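5'-Methylthioadenosine Nucleosidase (PDB 2H8G) is a plant nucleosidase of the phosphorylase superfamily, with an alpha/beta fold built on a mixed sheet and adenine bound in its pocket. Local coordinates at residues L40-V43 with N44-L48; I98-A101 with S102-L106; F159-P162 with N163-K166. All coordinates share one frame; numbering follows the deposited sequence.

Interaction 1: L40-V43 with N44-L48; sequences LPLV and NKFGL
V43 and L48 meet where helix 36-45 ends in a Schellman motif, and V43 O and, weakly, N44 O find their donors in the turn. V43 O takes the amide of L48 (L48 N to V43 O 2.8 Å), the bond that reaches back round the turn. G47, with positive phi (53°), is the C-prime residue; the inner bond of the motif, G47 N to N44 O at 3.2 Å, is weak. Further up, ordinary helical bonds do the work. N44 N gives an almost straight bond to L40 O (2.9 Å, 174° at the hydrogen). K45 N reaches P41 O, and F46 N reaches L42 O at 3.2 Å. P41 itself has no N-H to give, and the helix is kinked there.

Apolar side chains pack along one side of the turn. V43 has CG1 trans to its own N (chi1 171°), which turns that methyl toward the chain leaving the helix, where it meets L48 CB at 3.7 Å. L42 CD1 comes against the ring of F46 at CE1 (3.7 Å), the two side chains crossing at a slant, while L42 O lies at the ring's edge near its plane. Outside the two segments, the F46 ring meets H69 edge-to-face, and V43 and L48 both pack on Y65 of strand 63-69.

The chemistry implies a helix end in which the carbonyls of L40, P41, L42 and V43 are met by backbone amides and that of N44 only weakly, with the buried side chains of L42, V43 and L48 left to apolar packing.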
ATOM      1  N   LEU A  40       1.801 -17.837 -13.983  1.00 31.56           N
ATOM      2  CA  LEU A  40       1.940 -19.224 -14.420  1.00 32.29           C
ATOM      3  C   LEU A  40       2.457 -19.386 -15.846  1.00 32.74           C
ATOM      4  O   LEU A  40       3.379 -20.165 -16.086  1.00 32.03           O
ATOM      5  CB  LEU A  40       0.613 -19.975 -14.260  1.00 33.66           C
ATOM      6  CG  LEU A  40       0.195 -20.284 -12.818  1.00 35.63           C
ATOM      7  CD1 LEU A  40      -1.170 -20.958 -12.811  1.00 36.53           C
ATOM      8  CD2 LEU A  40       1.244 -21.174 -12.159  1.00 36.39           C
ATOM      9  N   PRO A  41       1.875 -18.658 -16.813  1.00 33.60           N
ATOM     10  CA  PRO A  41       2.343 -18.784 -18.196  1.00 34.20           C
ATOM     11  C   PRO A  41       3.849 -18.554 -18.311  1.00 35.03           C
ATOM     12  O   PRO A  41       4.544 -19.271 -19.031  1.00 35.69           O
ATOM     13  CB  PRO A  41       1.538 -17.714 -18.928  1.00 34.63           C
ATOM     14  CG  PRO A  41       0.255 -17.678 -18.152  1.00 34.36           C
ATOM     15  CD  PRO A  41       0.744 -17.716 -16.728  1.00 34.05           C
ATOM     16  N   LEU A  42       4.344 -17.551 -17.590  1.00 35.08           N
ATOM     17  CA  LEU A  42       5.763 -17.214 -17.611  1.00 34.14           C
ATOM     18  C   LEU A  42       6.591 -18.236 -16.839  1.00 34.81           C
ATOM     19  O   LEU A  42       7.697 -18.586 -17.248  1.00 34.84           O
ATOM     20  CB  LEU A  42       5.978 -15.816 -17.017  1.00 33.78           C
ATOM     21  CG  LEU A  42       7.376 -15.208 -17.146  1.00 33.36           C
ATOM     22  CD1 LEU A  42       7.739 -15.053 -18.615  1.00 33.19           C
ATOM     23  CD2 LEU A  42       7.408 -13.856 -16.450  1.00 33.77           C
ATOM     24  N   VAL A  43       6.055 -18.711 -15.719  1.00 35.46           N
ATOM     25  CA  VAL A  43       6.747 -19.702 -14.902  1.00 35.61           C
ATOM     26  C   VAL A  43       6.985 -20.974 -15.715  1.00 36.22           C
ATOM     27  O   VAL A  43       8.093 -21.510 -15.741  1.00 34.65           O
ATOM     28  CB  VAL A  43       5.927 -20.060 -13.642  1.00 35.75           C
ATOM     29  CG1 VAL A  43       6.560 -21.244 -12.918  1.00 35.84           C
ATOM     30  CG2 VAL A  43       5.852 -18.855 -12.711  1.00 36.17           C
ATOM     31  N   ASN A  44       5.935 -21.444 -16.378  1.00 36.97           N
ATOM     32  CA  ASN A  44       6.006 -22.652 -17.194  1.00 38.73           C
ATOM     33  C   ASN A  44       6.934 -22.465 -18.389  1.00 39.37           C
ATOM     34  O   ASN A  44       7.657 -23.385 -18.773  1.00 40.49           O
ATOM     35  CB  ASN A  44       4.602 -23.036 -17.676  1.00 39.82           C
ATOM     36  CG  ASN A  44       3.691 -23.469 -16.537  1.00 41.21           C
ATOM     37  OD1 ASN A  44       2.469 -23.530 -16.691  1.00 43.05           O
ATOM     38  ND2 ASN A  44       4.284 -23.785 -15.390  1.00 41.84           N
ATOM     39  N   LYS A  45       6.915 -21.270 -18.970  1.00 39.34           N
ATOM     40  CA  LYS A  45       7.751 -20.969 -20.127  1.00 40.04           C
ATOM     41  C   LYS A  45       9.237 -21.141 -19.827  1.00 40.28           C
ATOM     42  O   LYS A  45       9.986 -21.658 -20.655  1.00 41.09           O
ATOM     43  CB  LYS A  45       7.487 -19.539 -20.609  1.00 40.45           C
ATOM     44  CG  LYS A  45       8.361 -19.103 -21.773  1.00 41.60           C
ATOM     45  CD  LYS A  45       8.112 -19.947 -23.012  1.00 43.07           C
ATOM     46  CE  LYS A  45       9.002 -19.503 -24.163  1.00 44.13           C
ATOM     47  NZ  LYS A  45       8.727 -20.274 -25.406  1.00 46.00           N
ATOM     48  N   PHE A  46       9.665 -20.707 -18.645  1.00 39.51           N
ATOM     49  CA  PHE A  46      11.068 -20.825 -18.264  1.00 38.68           C
ATOM     50  C   PHE A  46      11.300 -21.934 -17.244  1.00 38.33           C
ATOM     51  O   PHE A  46      12.380 -22.039 -16.664  1.00 37.98           O
ATOM     52  CB  PHE A  46      11.586 -19.492 -17.714  1.00 38.77           C
ATOM     53  CG  PHE A  46      11.657 -18.400 -18.746  1.00 39.25           C
ATOM     54  CD1 PHE A  46      10.496 -17.831 -19.261  1.00 39.13           C
ATOM     55  CD2 PHE A  46      12.888 -17.957 -19.222  1.00 38.67           C
ATOM     56  CE1 PHE A  46      10.560 -16.837 -20.238  1.00 39.34           C
ATOM     57  CE2 PHE A  46      12.963 -16.964 -20.199  1.00 39.55           C
ATOM     58  CZ  PHE A  46      11.795 -16.404 -20.707  1.00 38.57           C
ATOM     59  N   GLY A  47      10.276 -22.756 -17.030  1.00 38.73           N
ATOM     60  CA  GLY A  47      10.382 -23.859 -16.092  1.00 38.90           C
ATOM     61  C   GLY A  47      10.851 -23.463 -14.706  1.00 39.21           C
ATOM     62  O   GLY A  47      11.694 -24.137 -14.111  1.00 38.42           O
ATOM     63  N   LEU A  48      10.309 -22.367 -14.186  1.00 38.53           N
ATOM     64  CA  LEU A  48      10.680 -21.901 -12.856  1.00 38.03           C
ATOM     65  C   LEU A  48      10.037 -22.804 -11.807  1.00 38.86           C
ATOM     66  O   LEU A  48       8.919 -23.288 -11.993  1.00 39.97           O
ATOM     67  CB  LEU A  48      10.213 -20.458 -12.653  1.00 35.87           C
ATOM     68  CG  LEU A  48      10.680 -19.425 -13.682  1.00 35.58           C
ATOM     69  CD1 LEU A  48      10.075 -18.074 -13.348  1.00 34.18           C
ATOM     70  CD2 LEU A  48      12.194 -19.337 -13.689  1.00 35.06           C
TER

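Interaction 2: I98-A101 with S102-L106; sequences ITFA and SIQAL
I98 and S102 make a side-chain-to-backbone contact one turn apart, buried in helix 92-106, one flank of which lies at the subunit interface. I98 O is gripped twice: S102 N reaches it at 2.9 Å, and S102 OG comes from the opposite face of the carbonyl plane, at a modelled 2.5 Å whose exact value is doubtful. With OG beside its own backbone N (chi1 -62°), the hydroxyl folds back over the preceding turn. T99 OG1 does much the same nearly one turn earlier, bonding to A95 O.

The regular i to i+4 ladder of an alpha helix runs through the stretch, from I103 N to T99 O (3.0 Å) and on to A105 N with A101 O (3.0 Å). On one flank T99 CG2 and I103 CD1 lie side by side, 3.9 Å apart; both residues pack on V209 of helix 203-212. On another, Q104 CG lies over one face of the F100 ring, 4.3 Å above its plane and offset toward the rim. This flank faces the second subunit: the F100 ring meets W62 of that chain, and Q104 packs on its L56.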
ATOM      1  N   ILE A  98       5.260  -6.953  -1.312  1.00 18.55           N
ATOM      2  CA  ILE A  98       6.103  -7.964  -1.942  1.00 19.34           C
ATOM      3  C   ILE A  98       7.259  -7.336  -2.712  1.00 19.56           C
ATOM      4  O   ILE A  98       8.324  -7.935  -2.838  1.00 18.88           O
ATOM      5  CB  ILE A  98       5.296  -8.911  -2.866  1.00 21.23           C
ATOM      6  CG1 ILE A  98       4.735  -8.157  -4.073  1.00 19.29           C
ATOM      7  CG2 ILE A  98       4.176  -9.557  -2.071  1.00 23.59           C
ATOM      8  CD1 ILE A  98       3.992  -9.055  -5.048  1.00 27.10           C
ATOM      9  N   THR A  99       7.062  -6.124  -3.221  1.00 17.01           N
ATOM     10  CA  THR A  99       8.136  -5.445  -3.934  1.00 17.12           C
ATOM     11  C   THR A  99       9.226  -5.091  -2.917  1.00 18.21           C
ATOM     12  O   THR A  99      10.415  -5.313  -3.162  1.00 18.55           O
ATOM     13  CB  THR A  99       7.641  -4.151  -4.614  1.00 17.72           C
ATOM     14  OG1 THR A  99       6.633  -4.474  -5.575  1.00 17.98           O
ATOM     15  CG2 THR A  99       8.791  -3.447  -5.318  1.00 17.71           C
ATOM     16  N   PHE A 100       8.808  -4.562  -1.770  1.00 17.35           N
ATOM     17  CA  PHE A 100       9.738  -4.182  -0.717  1.00 17.97           C
ATOM     18  C   PHE A 100      10.508  -5.397  -0.201  1.00 18.40           C
ATOM     19  O   PHE A 100      11.736  -5.383  -0.145  1.00 20.17           O
ATOM     20  CB  PHE A 100       8.979  -3.535   0.445  1.00 18.24           C
ATOM     21  CG  PHE A 100       9.849  -3.185   1.618  1.00 18.24           C
ATOM     22  CD1 PHE A 100      10.695  -2.081   1.573  1.00 20.57           C
ATOM     23  CD2 PHE A 100       9.838  -3.973   2.763  1.00 21.49           C
ATOM     24  CE1 PHE A 100      11.521  -1.770   2.656  1.00 21.05           C
ATOM     25  CE2 PHE A 100      10.658  -3.671   3.849  1.00 23.50           C
ATOM     26  CZ  PHE A 100      11.499  -2.569   3.792  1.00 21.10           C
ATOM     27  N   ALA A 101       9.784  -6.450   0.166  1.00 20.01           N
ATOM     28  CA  ALA A 101      10.422  -7.654   0.695  1.00 19.74           C
ATOM     29  C   ALA A 101      11.326  -8.341  -0.329  1.00 20.88           C
ATOM     30  O   ALA A 101      12.411  -8.817   0.015  1.00 22.44           O
ATOM     31  CB  ALA A 101       9.357  -8.625   1.203  1.00 20.14           C
ATOM     32  N   SER A 102      10.881  -8.386  -1.581  1.00 20.49           N
ATOM     33  CA  SER A 102      11.653  -9.011  -2.653  1.00 21.19           C
ATOM     34  C   SER A 102      12.959  -8.272  -2.911  1.00 22.24           C
ATOM     35  O   SER A 102      13.996  -8.896  -3.160  1.00 23.14           O
ATOM     36  CB  SER A 102      10.825  -9.057  -3.941  1.00 24.15           C
ATOM     37  OG  SER A 102       9.669  -9.850  -3.752  1.00 28.78           O
ATOM     38  N   ILE A 103      12.914  -6.943  -2.858  1.00 20.76           N
ATOM     39  CA  ILE A 103      14.114  -6.145  -3.081  1.00 21.91           C
ATOM     40  C   ILE A 103      15.136  -6.389  -1.976  1.00 21.38           C
ATOM     41  O   ILE A 103      16.318  -6.601  -2.250  1.00 23.67           O
ATOM     42  CB  ILE A 103      13.793  -4.635  -3.121  1.00 21.28           C
ATOM     43  CG1 ILE A 103      13.015  -4.307  -4.397  1.00 20.29           C
ATOM     44  CG2 ILE A 103      15.089  -3.816  -3.059  1.00 21.98           C
ATOM     45  CD1 ILE A 103      12.532  -2.870  -4.469  1.00 21.91           C
ATOM     46  N   GLN A 104      14.681  -6.365  -0.728  1.00 21.63           N
ATOM     47  CA  GLN A 104      15.587  -6.564   0.402  1.00 22.77           C
ATOM     48  C   GLN A 104      16.160  -7.973   0.504  1.00 24.86           C
ATOM     49  O   GLN A 104      17.304  -8.153   0.928  1.00 25.88           O
ATOM     50  CB  GLN A 104      14.888  -6.184   1.712  1.00 22.99           C
ATOM     51  CG  GLN A 104      14.695  -4.681   1.854  1.00 24.33           C
ATOM     52  CD  GLN A 104      14.367  -4.246   3.265  1.00 26.07           C
ATOM     53  OE1 GLN A 104      14.634  -3.103   3.650  1.00 30.18           O
ATOM     54  NE2 GLN A 104      13.779  -5.145   4.045  1.00 27.06           N
ATOM     55  N   ALA A 105      15.383  -8.970   0.103  1.00 24.85           N
ATOM     56  CA  ALA A 105      15.848 -10.349   0.175  1.00 24.60           C
ATOM     57  C   ALA A 105      16.575 -10.832  -1.077  1.00 25.88           C
ATOM     58  O   ALA A 105      17.600 -11.511  -0.981  1.00 27.36           O
ATOM     59  CB  ALA A 105      14.681 -11.272   0.474  1.00 25.27           C
ATOM     60  N   LEU A 106      16.057 -10.468  -2.247  1.00 24.28           N
ATOM     61  CA  LEU A 106      16.631 -10.913  -3.514  1.00 25.17           C
ATOM     62  C   LEU A 106      17.640  -9.970  -4.174  1.00 24.65           C
ATOM     63  O   LEU A 106      18.384 -10.385  -5.062  1.00 26.94           O
ATOM     64  CB  LEU A 106      15.494 -11.232  -4.493  1.00 26.26           C
ATOM     65  CG  LEU A 106      14.394 -12.134  -3.919  1.00 27.74           C
ATOM     66  CD1 LEU A 106      13.347 -12.417  -4.985  1.00 28.45           C
ATOM     67  CD2 LEU A 106      15.001 -13.437  -3.404  1.00 29.19           C
TER

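Interaction 3: F159-P162 with N163-K166; sequences FSTP and NLLK
T161 is the N-cap residue of helix 162-168, and its contact with L164 and L165 forms the first turn of that helix. The capping position is filled without a side-chain capping bond; what T161 contributes to the hydrogen bonding here is its carbonyl. L165 N bonds to T161 O at 3.1 Å with an N-H...O angle of 162°, the donor coming in close to the direction in which the carbonyl points. The next bond follows directly, K166 N to P162 O at 3.0 Å. P162 opens the helix proper, a place where the missing N-H of proline costs no helical bond.

The threonine side chain serves as a packing surface. Its CB lies 3.8 Å from L164 CB, and the two side chains run alongside each other in the same direction. T161 OG1 sits between the backbone N and the carbonyl carbon (chi1 59°), which brings it to 4.0 Å from L164 CB. The C-terminal L267 also packs on T161. N163 turns out on the exposed side, where its ND2 is hydrogen-bonded to D266 O near the end of the chain.

Within the fold, the helix start is laid against both sheet and helix: T161, L164 and L165 all rest on L132 of strand 130-138, while L164 also touches V255 and F258 of the long helix 233-259.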
ATOM      1  N   PHE A 159      12.125   3.134 -15.672  1.00 20.42           N
ATOM      2  CA  PHE A 159      13.519   3.130 -16.094  1.00 21.65           C
ATOM      3  C   PHE A 159      13.563   3.214 -17.615  1.00 22.89           C
ATOM      4  O   PHE A 159      12.797   2.539 -18.298  1.00 22.59           O
ATOM      5  CB  PHE A 159      14.201   1.847 -15.619  1.00 23.12           C
ATOM      6  CG  PHE A 159      15.683   1.833 -15.832  1.00 25.27           C
ATOM      7  CD1 PHE A 159      16.515   2.638 -15.064  1.00 25.08           C
ATOM      8  CD2 PHE A 159      16.248   1.008 -16.797  1.00 24.48           C
ATOM      9  CE1 PHE A 159      17.899   2.622 -15.250  1.00 28.01           C
ATOM     10  CE2 PHE A 159      17.628   0.985 -16.991  1.00 26.30           C
ATOM     11  CZ  PHE A 159      18.453   1.794 -16.215  1.00 26.69           C
ATOM     12  N   SER A 160      14.458   4.043 -18.139  1.00 24.55           N
ATOM     13  CA  SER A 160      14.585   4.220 -19.581  1.00 26.69           C
ATOM     14  C   SER A 160      15.200   3.002 -20.270  1.00 25.94           C
ATOM     15  O   SER A 160      16.299   2.573 -19.925  1.00 27.83           O
ATOM     16  CB  SER A 160      15.430   5.462 -19.876  1.00 29.55           C
ATOM     17  OG  SER A 160      15.460   5.739 -21.265  1.00 33.75           O
ATOM     18  N   THR A 161      14.480   2.446 -21.242  1.00 26.11           N
ATOM     19  CA  THR A 161      14.958   1.283 -21.990  1.00 25.06           C
ATOM     20  C   THR A 161      14.759   1.537 -23.488  1.00 26.47           C
ATOM     21  O   THR A 161      14.006   0.831 -24.162  1.00 25.23           O
ATOM     22  CB  THR A 161      14.194  -0.002 -21.583  1.00 23.85           C
ATOM     23  OG1 THR A 161      12.795   0.172 -21.830  1.00 24.84           O
ATOM     24  CG2 THR A 161      14.406  -0.302 -20.107  1.00 23.98           C
ATOM     25  N   PRO A 162      15.453   2.548 -24.027  1.00 26.39           N
ATOM     26  CA  PRO A 162      15.360   2.914 -25.442  1.00 27.16           C
ATOM     27  C   PRO A 162      15.675   1.794 -26.431  1.00 26.33           C
ATOM     28  O   PRO A 162      14.972   1.630 -27.429  1.00 26.83           O
ATOM     29  CB  PRO A 162      16.330   4.086 -25.556  1.00 26.63           C
ATOM     30  CG  PRO A 162      17.377   3.745 -24.539  1.00 27.34           C
ATOM     31  CD  PRO A 162      16.532   3.304 -23.365  1.00 26.06           C
ATOM     32  N   ASN A 163      16.726   1.026 -26.160  1.00 26.45           N
ATOM     33  CA  ASN A 163      17.099  -0.062 -27.060  1.00 26.48           C
ATOM     34  C   ASN A 163      16.074  -1.189 -27.054  1.00 26.49           C
ATOM     35  O   ASN A 163      15.799  -1.796 -28.090  1.00 26.93           O
ATOM     36  CB  ASN A 163      18.481  -0.614 -26.701  1.00 27.50           C
ATOM     37  CG  ASN A 163      19.587   0.392 -26.936  1.00 31.56           C
ATOM     38  OD1 ASN A 163      19.599   1.085 -27.954  1.00 33.63           O
ATOM     39  ND2 ASN A 163      20.529   0.468 -26.006  1.00 33.29           N
ATOM     40  N   LEU A 164      15.508  -1.470 -25.884  1.00 24.40           N
ATOM     41  CA  LEU A 164      14.502  -2.517 -25.765  1.00 25.03           C
ATOM     42  C   LEU A 164      13.299  -2.140 -26.618  1.00 25.10           C
ATOM     43  O   LEU A 164      12.762  -2.961 -27.355  1.00 25.85           O
ATOM     44  CB  LEU A 164      14.073  -2.676 -24.300  1.00 23.05           C
ATOM     45  CG  LEU A 164      12.998  -3.709 -23.944  1.00 25.17           C
ATOM     46  CD1 LEU A 164      13.014  -3.944 -22.439  1.00 24.42           C
ATOM     47  CD2 LEU A 164      11.622  -3.231 -24.383  1.00 26.56           C
ATOM     48  N   LEU A 165      12.890  -0.882 -26.516  1.00 26.23           N
ATOM     49  CA  LEU A 165      11.744  -0.385 -27.262  1.00 28.91           C
ATOM     50  C   LEU A 165      11.997  -0.395 -28.772  1.00 30.16           C
ATOM     51  O   LEU A 165      11.094  -0.679 -29.555  1.00 32.24           O
ATOM     52  CB  LEU A 165      11.405   1.034 -26.792  1.00 30.45           C
ATOM     53  CG  LEU A 165      10.066   1.639 -27.219  1.00 31.44           C
ATOM     54  CD1 LEU A 165       8.927   0.802 -26.667  1.00 33.65           C
ATOM     55  CD2 LEU A 165       9.967   3.066 -26.700  1.00 33.42           C
ATOM     56  N   LYS A 166      13.229  -0.095 -29.169  1.00 30.90           N
ATOM     57  CA  LYS A 166      13.602  -0.064 -30.582  1.00 32.56           C
ATOM     58  C   LYS A 166      13.716  -1.470 -31.182  1.00 31.90           C
ATOM     59  O   LYS A 166      13.717  -1.639 -32.405  1.00 32.69           O
ATOM     60  CB  LYS A 166      14.929   0.687 -30.748  1.00 34.80           C
ATOM     61  CG  LYS A 166      15.441   0.735 -32.173  1.00 37.57           C
ATOM     62  CD  LYS A 166      14.409   1.351 -33.098  1.00 38.28           C
ATOM     63  CE  LYS A 166      14.767   1.084 -34.545  1.00 39.24           C
ATOM     64  NZ  LYS A 166      14.857  -0.379 -34.799  1.00 40.73           N
TER

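Overall arrangement
Along the chain the three contacts come in series, each a local contact in a different helix of one phosphorylase-superfamily fold: interaction 1 at the end of helix 36-45, interaction 2 along the later part of helix 92-106, interaction 3 at the start of helix 162-168. The centres of interaction 1 and interaction 2 are 20 Å apart; interaction 3 lies 24 Å from each of them, centre to centre, and none touches another. Shared elements link them: strand 72-78 of the mixed sheet is met by interactions 1 and 2, helix 233-259 by interactions 1 and 3. Only interaction 2 touches the second subunit; the other two pack within their own chain.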